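PDB 3F6Z: membrane-bound lysozyme inhibitor of C-type lysozyme from Pseudomonas aeruginosa, which specifically inhibits C-type lysozymes, acting as a lipoprotein of the bacterial outer membrane. Local coordinates for residues V33-K38 against W74-E79; G64-Y67 against Y72-W75. All blocks are in the same frame, centred on the assembly; numbering follows the deposited sequence.

Interaction 1 (V33-K38 against W74-E79)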
loop_
_atom_site.group_PDB
_atom_site.type_symbol
_atom_site.label_atom_id
_atom_site.label_comp_id
_atom_site.label_asym_id
_atom_site.label_seq_id
_atom_site.Cartn_x
_atom_site.Cartn_y
_atom_site.Cartn_z
ATOM N N VAL B 33 13.931 -13.867 6.670
ATOM C CA VAL B 33 13.689 -12.760 5.759
ATOM C C VAL B 33 15.000 -12.125 5.321
ATOM O O VAL B 33 15.960 -12.065 6.091
ATOM C CB VAL B 33 12.820 -11.671 6.441
ATOM C CG1 VAL B 33 12.761 -10.411 5.573
ATOM C CG2 VAL B 33 11.417 -12.205 6.696
ATOM N N GLN B 34 15.053 -11.656 4.082
ATOM C CA GLN B 34 16.258 -10.995 3.619
ATOM C C GLN B 34 15.947 -9.521 3.419
ATOM O O GLN B 34 15.017 -9.162 2.694
ATOM C CB GLN B 34 16.775 -11.595 2.306
ATOM C CG GLN B 34 18.113 -10.997 1.897
ATOM C CD GLN B 34 18.692 -11.602 0.636
ATOM O OE1 GLN B 34 18.148 -11.440 -0.456
ATOM N NE2 GLN B 34 19.809 -12.305 0.783
ATOM N N TYR B 35 16.717 -8.668 4.076
ATOM C CA TYR B 35 16.521 -7.237 3.954
ATOM C C TYR B 35 17.582 -6.659 3.040
ATOM O O TYR B 35 18.756 -7.019 3.136
ATOM C CB TYR B 35 16.582 -6.576 5.337
ATOM C CG TYR B 35 15.416 -6.957 6.214
ATOM C CD1 TYR B 35 14.136 -6.477 5.943
ATOM C CD2 TYR B 35 15.577 -7.838 7.285
ATOM C CE1 TYR B 35 13.043 -6.861 6.708
ATOM C CE2 TYR B 35 14.485 -8.233 8.063
ATOM C CZ TYR B 35 13.224 -7.740 7.765
ATOM O OH TYR B 35 12.139 -8.126 8.504
ATOM N N LEU B 36 17.159 -5.780 2.138
ATOM C CA LEU B 36 18.074 -5.134 1.210
ATOM C C LEU B 36 17.829 -3.634 1.230
ATOM O O LEU B 36 16.736 -3.170 0.903
ATOM C CB LEU B 36 17.893 -5.668 -0.217
ATOM C CG LEU B 36 18.186 -7.156 -0.442
ATOM C CD1 LEU B 36 16.891 -7.956 -0.304
ATOM C CD2 LEU B 36 18.778 -7.362 -1.831
ATOM N N ASN B 37 18.856 -2.890 1.630
ATOM C CA ASN B 37 18.785 -1.440 1.704
ATOM C C ASN B 37 19.859 -0.822 0.816
ATOM O O ASN B 37 21.059 -1.018 1.037
ATOM C CB ASN B 37 18.984 -0.975 3.148
ATOM C CG ASN B 37 18.008 -1.627 4.109
ATOM O OD1 ASN B 37 18.412 -2.201 5.124
ATOM N ND2 ASN B 37 16.719 -1.540 3.798
ATOM N N LYS B 38 19.420 -0.076 -0.189
ATOM C CA LYS B 38 20.329 0.574 -1.119
ATOM C C LYS B 38 19.755 1.912 -1.565
ATOM O O LYS B 38 18.858 1.964 -2.399
ATOM C CB LYS B 38 20.558 -0.339 -2.328
ATOM C CG LYS B 38 21.458 0.239 -3.406
ATOM C CD LYS B 38 21.604 -0.747 -4.562
ATOM C CE LYS B 38 22.339 -0.127 -5.749
ATOM N NZ LYS B 38 23.755 0.223 -5.433
ATOM N N TRP B 74 4.144 -6.208 5.493
ATOM C CA TRP B 74 5.116 -6.703 6.458
ATOM C C TRP B 74 5.646 -5.435 7.120
ATOM O O TRP B 74 6.361 -4.646 6.499
ATOM C CB TRP B 74 6.233 -7.462 5.741
ATOM C CG TRP B 74 7.340 -7.945 6.648
ATOM C CD1 TRP B 74 8.633 -7.501 6.674
ATOM C CD2 TRP B 74 7.259 -8.993 7.622
ATOM N NE1 TRP B 74 9.361 -8.209 7.598
ATOM C CE2 TRP B 74 8.542 -9.131 8.196
ATOM C CE3 TRP B 74 6.227 -9.829 8.064
ATOM C CZ2 TRP B 74 8.823 -10.078 9.192
ATOM C CZ3 TRP B 74 6.507 -10.771 9.056
ATOM C CH2 TRP B 74 7.797 -10.884 9.607
ATOM N N TRP B 75 5.273 -5.234 8.377
ATOM C CA TRP B 75 5.659 -4.031 9.115
ATOM C C TRP B 75 6.529 -4.374 10.324
ATOM O O TRP B 75 6.073 -5.012 11.268
ATOM C CB TRP B 75 4.387 -3.321 9.573
ATOM C CG TRP B 75 4.495 -1.844 9.759
ATOM C CD1 TRP B 75 5.623 -1.121 10.057
ATOM C CD2 TRP B 75 3.409 -0.912 9.754
ATOM N NE1 TRP B 75 5.296 0.202 10.238
ATOM C CE2 TRP B 75 3.945 0.358 10.060
ATOM C CE3 TRP B 75 2.028 -1.029 9.524
ATOM C CZ2 TRP B 75 3.149 1.509 10.145
ATOM C CZ3 TRP B 75 1.236 0.114 9.607
ATOM C CH2 TRP B 75 1.803 1.368 9.916
ATOM N N THR B 76 7.781 -3.931 10.298
ATOM C CA THR B 76 8.696 -4.216 11.390
ATOM C C THR B 76 8.937 -3.004 12.278
ATOM O O THR B 76 8.892 -1.861 11.825
ATOM C CB THR B 76 10.052 -4.705 10.853
ATOM O OG1 THR B 76 10.782 -3.598 10.303
ATOM C CG2 THR B 76 9.831 -5.754 9.761
ATOM N N LYS B 77 9.196 -3.279 13.548
ATOM C CA LYS B 77 9.466 -2.263 14.558
ATOM C C LYS B 77 10.510 -2.914 15.465
ATOM O O LYS B 77 10.188 -3.776 16.280
ATOM C CB LYS B 77 8.177 -1.960 15.334
ATOM C CG LYS B 77 8.313 -0.981 16.487
ATOM C CD LYS B 77 8.626 0.427 16.022
ATOM C CE LYS B 77 8.697 1.370 17.218
ATOM N NZ LYS B 77 8.811 2.802 16.824
ATOM N N GLY B 78 11.766 -2.520 15.306
ATOM C CA GLY B 78 12.815 -3.122 16.106
ATOM C C GLY B 78 12.881 -4.599 15.759
ATOM O O GLY B 78 12.804 -4.962 14.581
ATOM N N GLU B 79 12.987 -5.452 16.774
ATOM C CA GLU B 79 13.065 -6.899 16.559
ATOM C C GLU B 79 11.695 -7.525 16.314
ATOM O O GLU B 79 11.592 -8.724 16.047
ATOM C CB GLU B 79 13.698 -7.598 17.772
ATOM C CG GLU B 79 15.000 -7.003 18.272
ATOM C CD GLU B 79 15.739 -7.949 19.213
ATOM O OE1 GLU B 79 15.083 -8.550 20.096
ATOM O OE2 GLU B 79 16.976 -8.088 19.072
#

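Interaction 2 (G64-Y67 against Y72-W75)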
loop_
_atom_site.group_PDB
_atom_site.type_symbol
_atom_site.label_atom_id
_atom_site.label_comp_id
_atom_site.label_asym_id
_atom_site.label_seq_id
_atom_site.Cartn_x
_atom_site.Cartn_y
_atom_site.Cartn_z
ATOM N N GLY B 64 8.313 2.696 12.344
ATOM C CA GLY B 64 8.682 1.362 11.912
ATOM C C GLY B 64 9.070 1.282 10.451
ATOM O O GLY B 64 9.182 2.298 9.769
ATOM N N ALA B 65 9.298 0.065 9.973
ATOM C CA ALA B 65 9.659 -0.157 8.577
ATOM C C ALA B 65 8.513 -0.950 7.970
ATOM O O ALA B 65 8.348 -2.140 8.239
ATOM C CB ALA B 65 10.966 -0.941 8.477
ATOM N N LYS B 66 7.706 -0.266 7.172
ATOM C CA LYS B 66 6.553 -0.881 6.526
ATOM C C LYS B 66 6.895 -1.287 5.093
ATOM O O LYS B 66 7.463 -0.494 4.337
ATOM C CB LYS B 66 5.386 0.106 6.536
ATOM C CG LYS B 66 4.070 -0.444 5.994
ATOM C CD LYS B 66 2.991 0.629 6.072
ATOM C CE LYS B 66 1.701 0.196 5.404
ATOM N NZ LYS B 66 0.761 1.344 5.321
ATOM N N TYR B 67 6.535 -2.519 4.732
ATOM C CA TYR B 67 6.802 -3.066 3.402
ATOM C C TYR B 67 5.514 -3.637 2.801
ATOM O O TYR B 67 4.685 -4.206 3.519
ATOM C CB TYR B 67 7.845 -4.192 3.487
ATOM C CG TYR B 67 9.173 -3.819 4.128
ATOM C CD1 TYR B 67 10.266 -3.437 3.345
ATOM C CD2 TYR B 67 9.355 -3.911 5.509
ATOM C CE1 TYR B 67 11.515 -3.163 3.925
ATOM C CE2 TYR B 67 10.594 -3.643 6.100
ATOM C CZ TYR B 67 11.672 -3.272 5.301
ATOM O OH TYR B 67 12.910 -3.034 5.869
ATOM N N TYR B 72 -0.358 -8.537 1.074
ATOM C CA TYR B 72 0.307 -8.486 2.371
ATOM C C TYR B 72 1.030 -7.187 2.699
ATOM O O TYR B 72 1.423 -6.416 1.816
ATOM C CB TYR B 72 1.341 -9.610 2.472
ATOM C CG TYR B 72 0.783 -11.012 2.429
ATOM C CD1 TYR B 72 0.217 -11.594 3.566
ATOM C CD2 TYR B 72 0.847 -11.769 1.259
ATOM C CE1 TYR B 72 -0.271 -12.903 3.541
ATOM C CE2 TYR B 72 0.363 -13.075 1.216
ATOM C CZ TYR B 72 -0.195 -13.637 2.358
ATOM O OH TYR B 72 -0.685 -14.921 2.305
ATOM N N ILE B 73 1.208 -6.978 3.999
ATOM C CA ILE B 73 1.944 -5.845 4.529
ATOM C C ILE B 73 2.848 -6.466 5.598
ATOM O O ILE B 73 2.384 -7.204 6.467
ATOM C CB ILE B 73 1.027 -4.786 5.200
ATOM C CG1 ILE B 73 0.153 -4.080 4.153
ATOM C CG2 ILE B 73 1.881 -3.760 5.938
ATOM C CD1 ILE B 73 0.930 -3.222 3.151
ATOM N N TRP B 74 4.144 -6.208 5.493
ATOM C CA TRP B 74 5.116 -6.703 6.458
ATOM C C TRP B 74 5.646 -5.435 7.120
ATOM O O TRP B 74 6.361 -4.646 6.499
ATOM C CB TRP B 74 6.233 -7.462 5.741
ATOM C CG TRP B 74 7.340 -7.945 6.648
ATOM C CD1 TRP B 74 8.633 -7.501 6.674
ATOM C CD2 TRP B 74 7.259 -8.993 7.622
ATOM N NE1 TRP B 74 9.361 -8.209 7.598
ATOM C CE2 TRP B 74 8.542 -9.131 8.196
ATOM C CE3 TRP B 74 6.227 -9.829 8.064
ATOM C CZ2 TRP B 74 8.823 -10.078 9.192
ATOM C CZ3 TRP B 74 6.507 -10.771 9.056
ATOM C CH2 TRP B 74 7.797 -10.884 9.607
ATOM N N TRP B 75 5.273 -5.234 8.377
ATOM C CA TRP B 75 5.659 -4.031 9.115
ATOM C C TRP B 75 6.529 -4.374 10.324
ATOM O O TRP B 75 6.073 -5.012 11.268
ATOM C CB TRP B 75 4.387 -3.321 9.573
ATOM C CG TRP B 75 4.495 -1.844 9.759
ATOM C CD1 TRP B 75 5.623 -1.121 10.057
ATOM C CD2 TRP B 75 3.409 -0.912 9.754
ATOM N NE1 TRP B 75 5.296 0.202 10.238
ATOM C CE2 TRP B 75 3.945 0.358 10.060
ATOM C CE3 TRP B 75 2.028 -1.029 9.524
ATOM C CZ2 TRP B 75 3.149 1.509 10.145
ATOM C CZ3 TRP B 75 1.236 0.114 9.607
ATOM C CH2 TRP B 75 1.803 1.368 9.916
#

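Interaction 1 (V33-K38 against W74-E79)
Tyr35 and Trp74 meet rim to rim: the indole NE1 lies at the edge of the phenol ring, near its plane, and the phenol oxygen sits exactly in the indole plane. Trp74 NE1 donates to Tyr35 OH over 2.9 Å with an N-H...O angle of 167°, so the bond is nearly straight. One face of the Tyr35 ring carries Val33 CG1 from its own strand, whereas the other methyl, Val33 CG2, reaches across to Trp74 CZ2 at 4.2 Å, approaching the indole obliquely. Two strands whose axes come no closer than 12.0 Å and run at 78° can therefore meet only through side chains. With its CG anti to the backbone N (chi1 176°), Trp74 extends toward strand 33-38, and the Tyr35 and Trp74 side chains cross at about a right angle. Thr76 comes from the opposite direction and rests CG2 against Tyr35 OH, 3.5 Å away. The buried phenol oxygen has a second hydrogen-bond partner in Tyr23 OH, and the Tyr23 and Trp74 rings pack edge-to-face. Thr76 OG1 instead bonds a polar side chain of another protein's chain. Aromatic and aliphatic groups gathered about one buried polar link, between strands not adjacent in the sheet, are part of the interior of a closed antiparallel beta-barrel.

Interaction 2 (G64-Y67 against Y72-W75)
Tyr67 and Trp74 exchange two backbone hydrogen bonds, making them a hydrogen-bonded antiparallel pair. Tyr67 N reaches Trp74 O at 2.8 Å with a bent N-H...O angle of 140°; the return bond, from Trp74 N to Tyr67 O, is 2.9 Å long and straighter. Weaker CA-H...O contacts lie beside them: Ile73 CA approaches Tyr67 O at 3.3 Å, and Trp75 CA approaches Ala65 O. Lys66 and Trp75 form the next, non-hydrogen-bonded pair. Here the lysine lies over one face of the indole, with CB 3.6 Å from the centroid of the five-membered ring and only 5° off its normal, a CH-pi contact. From that point the fully extended Lys66 chain runs on above the six-membered ring, where CD is 3.9 Å from Trp75 CE3. The Ile73 side chain crosses that of Lys66 at a slant, its CG2 against Lys66 CG. Gly64 C meets the rim of the Trp75 indole, whose NE1 bonds Ser63 O. On the opposite face of the sheet from Lys66 and Trp75, Tyr67 CD2 touches Trp74 CD1 at 3.8 Å, the two rings tilted by 39°. Tyr67 OH is taken by a polar side chain of another protein's chain. Backbone bonds thus set the hairpin's register, while the aliphatic part of a lysine shields one indole face and the ring's N-H ties it to the backbone of Ser63, a residue inferred to act in lysozyme inhibition, just before the hairpin.

Overall arrangement
After strands 6-10 and 16-25, strand 30-38 supplies Val33 and Tyr35; the chain then passes through strands 41-49 and 52-59 before reaching 65-69 and 72-77. Interaction 2 closes the short loop of the last two as a hairpin, and interaction 1 closes the much longer one from 33-38 to 74-79, so interaction 2 nests inside it. Both include Trp74 and Trp75, but only Trp74 makes contacts in both: interaction 2 joins neighbouring strands and interaction 1 spans the barrel. They also touch directly, for Thr76 O probably accepts a hydrogen bond from Ala65 N at 2.7 Å, and Tyr35 packs against Tyr67. Lys77, inferred to act in lysozyme inhibition, packs on Gly64 where the two contacts meet.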